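Local structure of 4-hydroxy-tetrahydrodipicolinate synthase (Methylacidiphilum fumariolicum SolV, 6T3T) at residues 150-155 with 176-181; 113-118 with 139-144. The protein probably catalyses the condensation of pyruvate with aspartate beta-semialdehyde to 4-hydroxy-tetrahydrodipicolinate, a step of lysine biosynthesis, as a homotetramer. All blocks are in the same frame, centred on the assembly; numbering follows the deposited sequence.

Contact 1 of 2, residues 150-155 with 176-181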
loop_
_atom_site.group_PDB
_atom_site.type_symbol
_atom_site.label_atom_id
_atom_site.label_comp_id
_atom_site.label_asym_id
_atom_site.label_seq_id
_atom_site.Cartn_x
_atom_site.Cartn_y
_atom_site.Cartn_z
ATOM N N ARG A 150 25.618 -2.595 -7.053
ATOM C CA ARG A 150 26.840 -2.631 -6.240
ATOM C C ARG A 150 27.279 -4.062 -5.970
ATOM O O ARG A 150 28.476 -4.377 -6.003
ATOM C CB ARG A 150 26.622 -1.913 -4.896
ATOM C CG ARG A 150 26.474 -0.390 -4.954
ATOM C CD ARG A 150 25.950 0.198 -3.613
ATOM N NE ARG A 150 26.867 -0.101 -2.502
ATOM C CZ ARG A 150 26.532 -0.130 -1.212
ATOM N NH1 ARG A 150 25.277 0.120 -0.824
ATOM N NH2 ARG A 150 27.463 -0.418 -0.302
ATOM N N LEU A 151 26.320 -4.936 -5.673
ATOM C CA LEU A 151 26.641 -6.333 -5.402
ATOM C C LEU A 151 27.341 -6.973 -6.602
ATOM O O LEU A 151 28.247 -7.794 -6.437
ATOM C CB LEU A 151 25.370 -7.102 -5.008
ATOM C CG LEU A 151 24.844 -6.930 -3.564
ATOM C CD1 LEU A 151 23.495 -7.633 -3.330
ATOM C CD2 LEU A 151 25.884 -7.384 -2.488
ATOM N N VAL A 152 26.910 -6.637 -7.815
ATOM C CA VAL A 152 27.500 -7.237 -9.004
ATOM C C VAL A 152 28.859 -6.621 -9.310
ATOM O O VAL A 152 29.779 -7.323 -9.745
ATOM C CB VAL A 152 26.518 -7.123 -10.176
ATOM C CG1 VAL A 152 27.170 -7.574 -11.501
ATOM C CG2 VAL A 152 25.288 -7.948 -9.850
ATOM N N GLU A 153 29.007 -5.310 -9.081
ATOM C CA GLU A 153 30.320 -4.685 -9.221
ATOM C C GLU A 153 31.355 -5.392 -8.357
ATOM O O GLU A 153 32.488 -5.617 -8.797
ATOM C CB GLU A 153 30.259 -3.200 -8.851
ATOM C CG GLU A 153 29.622 -2.288 -9.905
ATOM C CD GLU A 153 29.308 -0.900 -9.349
ATOM O OE1 GLU A 153 29.554 -0.679 -8.145
ATOM O OE2 GLU A 153 28.811 -0.031 -10.096
ATOM N N LYS A 154 30.974 -5.800 -7.145
ATOM C CA LYS A 154 31.946 -6.279 -6.169
ATOM C C LYS A 154 32.000 -7.794 -6.033
ATOM O O LYS A 154 32.946 -8.306 -5.437
ATOM C CB LYS A 154 31.621 -5.686 -4.795
ATOM C CG LYS A 154 32.848 -5.310 -3.957
ATOM C CD LYS A 154 33.268 -3.855 -4.231
ATOM C CE LYS A 154 32.202 -2.876 -3.776
ATOM N NZ LYS A 154 32.155 -1.669 -4.656
ATOM N N ASN A 155 31.064 -8.527 -6.617
ATOM C CA ASN A 155 31.005 -9.973 -6.427
ATOM C C ASN A 155 30.728 -10.566 -7.803
ATOM O O ASN A 155 29.576 -10.609 -8.241
ATOM C CB ASN A 155 29.918 -10.371 -5.436
ATOM C CG ASN A 155 30.071 -9.703 -4.082
ATOM O OD1 ASN A 155 30.892 -10.120 -3.252
ATOM N ND2 ASN A 155 29.272 -8.668 -3.842
ATOM N N GLU A 176 18.542 -1.341 -17.192
ATOM C CA GLU A 176 19.289 -0.081 -17.259
ATOM C C GLU A 176 20.590 -0.164 -16.472
ATOM O O GLU A 176 21.629 0.318 -16.928
ATOM C CB GLU A 176 18.501 1.082 -16.646
ATOM C CG GLU A 176 17.881 2.104 -17.562
ATOM C CD GLU A 176 18.825 2.690 -18.597
ATOM O OE1 GLU A 176 19.756 3.465 -18.277
ATOM O OE2 GLU A 176 18.579 2.397 -19.774
ATOM N N ALA A 177 20.547 -0.755 -15.275
ATOM C CA ALA A 177 21.661 -0.610 -14.351
ATOM C C ALA A 177 22.712 -1.701 -14.465
ATOM O O ALA A 177 23.850 -1.479 -14.042
ATOM C CB ALA A 177 21.153 -0.546 -12.908
ATOM N N LEU A 178 22.393 -2.852 -15.032
ATOM C CA LEU A 178 23.292 -3.988 -14.934
ATOM C C LEU A 178 23.780 -4.425 -16.306
ATOM O O LEU A 178 23.196 -4.050 -17.327
ATOM C CB LEU A 178 22.589 -5.142 -14.210
ATOM C CG LEU A 178 22.820 -4.891 -12.707
ATOM C CD1 LEU A 178 21.742 -4.036 -12.049
ATOM C CD2 LEU A 178 23.028 -6.165 -11.939
ATOM N N PRO A 179 24.914 -5.132 -16.373
ATOM C CA PRO A 179 25.435 -5.568 -17.677
ATOM C C PRO A 179 24.511 -6.593 -18.314
ATOM O O PRO A 179 23.649 -7.195 -17.667
ATOM C CB PRO A 179 26.795 -6.194 -17.351
ATOM C CG PRO A 179 27.103 -5.769 -15.925
ATOM C CD PRO A 179 25.763 -5.603 -15.265
ATOM N N GLY A 180 24.752 -6.844 -19.600
ATOM C CA GLY A 180 23.937 -7.817 -20.304
ATOM C C GLY A 180 24.130 -9.244 -19.829
ATOM O O GLY A 180 23.215 -10.069 -19.948
ATOM N N GLU A 181 25.313 -9.566 -19.297
ATOM C CA GLU A 181 25.561 -10.943 -18.885
ATOM C C GLU A 181 24.777 -11.302 -17.634
ATOM O O GLU A 181 24.595 -12.490 -17.354
ATOM C CB GLU A 181 27.054 -11.185 -18.648
ATOM C CG GLU A 181 27.923 -11.177 -19.914
ATOM C CD GLU A 181 28.019 -12.551 -20.602
ATOM O OE1 GLU A 181 27.536 -13.571 -20.034
ATOM O OE2 GLU A 181 28.609 -12.606 -21.707
#

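Contact 2 of 2, residues 113-118 with 139-144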
loop_
_atom_site.group_PDB
_atom_site.type_symbol
_atom_site.label_atom_id
_atom_site.label_comp_id
_atom_site.label_asym_id
_atom_site.label_seq_id
_atom_site.Cartn_x
_atom_site.Cartn_y
_atom_site.Cartn_z
ATOM N N GLU A 113 22.256 -1.356 3.047
ATOM C CA GLU A 113 23.643 -1.653 3.387
ATOM C C GLU A 113 23.758 -3.013 4.053
ATOM O O GLU A 113 24.716 -3.758 3.802
ATOM C CB GLU A 113 24.205 -0.549 4.287
ATOM C CG GLU A 113 25.661 -0.736 4.706
ATOM C CD GLU A 113 26.645 -0.786 3.525
ATOM O OE1 GLU A 113 26.320 -0.314 2.406
ATOM O OE2 GLU A 113 27.768 -1.309 3.722
ATOM N N GLY A 114 22.793 -3.351 4.915
ATOM C CA GLY A 114 22.740 -4.693 5.459
ATOM C C GLY A 114 22.606 -5.756 4.384
ATOM O O GLY A 114 23.207 -6.823 4.479
ATOM N N LEU A 115 21.770 -5.504 3.373
ATOM C CA LEU A 115 21.629 -6.462 2.280
ATOM C C LEU A 115 22.930 -6.611 1.498
ATOM O O LEU A 115 23.341 -7.728 1.152
ATOM C CB LEU A 115 20.492 -6.023 1.359
ATOM C CG LEU A 115 19.107 -6.224 1.967
ATOM C CD1 LEU A 115 18.029 -5.719 1.038
ATOM C CD2 LEU A 115 18.876 -7.669 2.320
ATOM N N PHE A 116 23.592 -5.492 1.226
ATOM C CA PHE A 116 24.876 -5.517 0.537
ATOM C C PHE A 116 25.915 -6.326 1.315
ATOM O O PHE A 116 26.597 -7.187 0.746
ATOM C CB PHE A 116 25.368 -4.083 0.297
ATOM C CG PHE A 116 26.717 -4.026 -0.348
ATOM C CD1 PHE A 116 26.850 -4.180 -1.724
ATOM C CD2 PHE A 116 27.863 -3.870 0.413
ATOM C CE1 PHE A 116 28.100 -4.155 -2.322
ATOM C CE2 PHE A 116 29.112 -3.840 -0.191
ATOM C CZ PHE A 116 29.227 -3.983 -1.555
ATOM N N ARG A 117 26.047 -6.073 2.621
ATOM C CA ARG A 117 26.979 -6.862 3.432
ATOM C C ARG A 117 26.568 -8.327 3.511
ATOM O O ARG A 117 27.426 -9.215 3.503
ATOM C CB ARG A 117 27.084 -6.284 4.834
ATOM C CG ARG A 117 27.684 -4.899 4.876
ATOM C CD ARG A 117 27.731 -4.382 6.294
ATOM N NE ARG A 117 28.027 -2.947 6.332
ATOM C CZ ARG A 117 29.253 -2.445 6.348
ATOM N NH1 ARG A 117 30.299 -3.262 6.342
ATOM N NH2 ARG A 117 29.439 -1.134 6.367
ATOM N N HIS A 118 25.261 -8.600 3.614
ATOM C CA HIS A 118 24.789 -9.979 3.708
ATOM C C HIS A 118 25.160 -10.759 2.451
ATOM O O HIS A 118 25.797 -11.820 2.514
ATOM C CB HIS A 118 23.275 -9.985 3.922
ATOM C CG HIS A 118 22.631 -11.330 3.825
ATOM N ND1 HIS A 118 22.551 -12.193 4.898
ATOM C CD2 HIS A 118 21.982 -11.939 2.800
ATOM C CE1 HIS A 118 21.891 -13.279 4.534
ATOM N NE2 HIS A 118 21.528 -13.147 3.270
ATOM N N CYS A 139 9.164 -11.106 2.364
ATOM C CA CYS A 139 10.327 -10.822 3.185
ATOM C C CYS A 139 10.187 -9.561 4.009
ATOM O O CYS A 139 10.787 -9.483 5.089
ATOM C CB CYS A 139 11.575 -10.734 2.302
ATOM S SG CYS A 139 11.897 -12.313 1.476
ATOM N N GLY A 140 9.386 -8.596 3.558
ATOM C CA GLY A 140 9.309 -7.311 4.219
ATOM C C GLY A 140 10.378 -6.328 3.807
ATOM O O GLY A 140 10.519 -5.288 4.457
ATOM N N VAL A 141 11.149 -6.638 2.760
ATOM C CA VAL A 141 12.231 -5.789 2.279
ATOM C C VAL A 141 12.424 -6.064 0.789
ATOM O O VAL A 141 12.142 -7.162 0.302
ATOM C CB VAL A 141 13.535 -6.063 3.079
ATOM C CG1 VAL A 141 14.294 -7.245 2.488
ATOM C CG2 VAL A 141 14.403 -4.826 3.161
ATOM N N ASP A 142 12.908 -5.058 0.067
ATOM C CA ASP A 142 13.162 -5.145 -1.365
ATOM C C ASP A 142 14.664 -4.993 -1.598
ATOM O O ASP A 142 15.324 -4.209 -0.910
ATOM C CB ASP A 142 12.368 -4.052 -2.115
ATOM C CG ASP A 142 12.562 -4.091 -3.643
ATOM O OD1 ASP A 142 11.799 -4.794 -4.360
ATOM O OD2 ASP A 142 13.458 -3.372 -4.140
ATOM N N ILE A 143 15.228 -5.746 -2.539
ATOM C CA ILE A 143 16.611 -5.485 -2.914
ATOM C C ILE A 143 16.575 -4.341 -3.913
ATOM O O ILE A 143 16.105 -4.514 -5.037
ATOM C CB ILE A 143 17.313 -6.710 -3.508
ATOM C CG1 ILE A 143 17.075 -7.955 -2.638
ATOM C CG2 ILE A 143 18.826 -6.403 -3.648
ATOM C CD1 ILE A 143 17.568 -9.250 -3.297
ATOM N N ALA A 144 17.013 -3.160 -3.487
ATOM C CA ALA A 144 17.034 -2.010 -4.381
ATOM C C ALA A 144 17.946 -2.267 -5.581
ATOM O O ALA A 144 18.938 -3.006 -5.493
ATOM C CB ALA A 144 17.515 -0.766 -3.635
#

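Contact 1 of 2, residues 150-155 with 176-181
V152 meets L178 and P179 in a small, purely apolar contact between the C-terminal ends of two neighbouring outer helices of the TIM barrel, 145-154 and 168-177. Strand 158-163 connects the two helices in the chain, and the contact joins them as neighbours in the helical layer outside the barrel. No hydrogen bond crosses it, and the two segments bury 91 Å² in all. The nearest backbones, at V152 and L178, stay 8.0 Å apart between their CA atoms, and side chains alone bridge the gap. V152 points its CB at the other segment and uses its two methyls on different partners. CG2, which sits beside the backbone N, belongs to L178: V152 CG2 touches L178 CD2 at 3.6 Å. The same leucine methyl, L178 CD2, lies 4.0 Å from V152 CB and thus rests against the branch point as well as the methyl. CG1, anti to the backbone N (chi1 172°), faces P179, with V152 CG1 a loose 4.5 Å from P179 CD. L178 is the first residue to leave helical geometry after helix 168-177. It is buried, and V148, one turn before V152 on helix 145-154, also packs on it, while V152 packs on I158 of strand 158-163 as well. P179, by contrast, is exposed to solvent. Helix 145-154 ends just beyond the contact at N155, whose side chain turns back over the last turn and also bonds to S120 of helix 112-125. N155 ND2 donates to L151 O at 2.9 Å, lying in the carbonyl plane on a lone pair, with an N-H...O angle of 150°.

Contact 2 of 2, residues 113-118 with 139-144
L115 is the side chain of helix 112-125 that fills this contact, directed at loop 140-144, between helix 136-139 and helix 145-154. Its CG stands beside the backbone N and anti to the carbonyl carbon (chi1 -73°), and the extended chain beyond delivers CD1 to the loop. That single methyl does nearly all the touching. L115 CD1 lies 3.7 Å from D142 O, a van der Waals approach to the peptide. Also on the loop side, V141 CG1 is 4.3 Å and I143 CA 4.2 Å from L115 CD1. P105 and P110 pack on L115 too. L115 and I143 are buried, whereas V141 and D142 stay partly exposed. The carbonyl under the methyl has its own partner: Q112 NE2 bonds to D142 O while Q112 OE1 accepts from A144 N, the N-cap residue of helix 145-154. The side chain of D142 leaves its backbone away from the helix; its carboxylate forms a salt bridge with R170 and accepts a hydrogen bond from N134. On the far side of helix 112-125 R117 is exposed, and R117 NE lies 3.1 Å from E113 OE2 with the oxygen well out of the guanidinium plane, an attraction of charges without a directed N-H. There E113 packs on Q275 and R117 on L269 of a neighbouring subunit. The contact sets a loop against an outer helix beside the C-terminal ends of the strands, where TIM-barrel enzymes carry their active sites.

How the contacts relate
Contacts 1 and 2 have centres about 16 Å apart and follow each other along the chain, joined through helix 145-154, which starts at the loop of contact 2 and ends in contact 1. Helices 112-125 and 145-154 also touch directly: R150 NH2 forms a salt bridge with E113 OE1 at 2.9 Å, and R150 a cation-pi contact with F116; F116 CZ is 3.9 Å from K154 CE. V148 packs on both I143 and L178. Only contact 2 nears the active site: the I143 side chain is about 6 Å from that of Y133, the predicted proton donor/acceptor, and about 9 Å from that of K162, the predicted Schiff-base lysine. Contact 1 lies away from these sites.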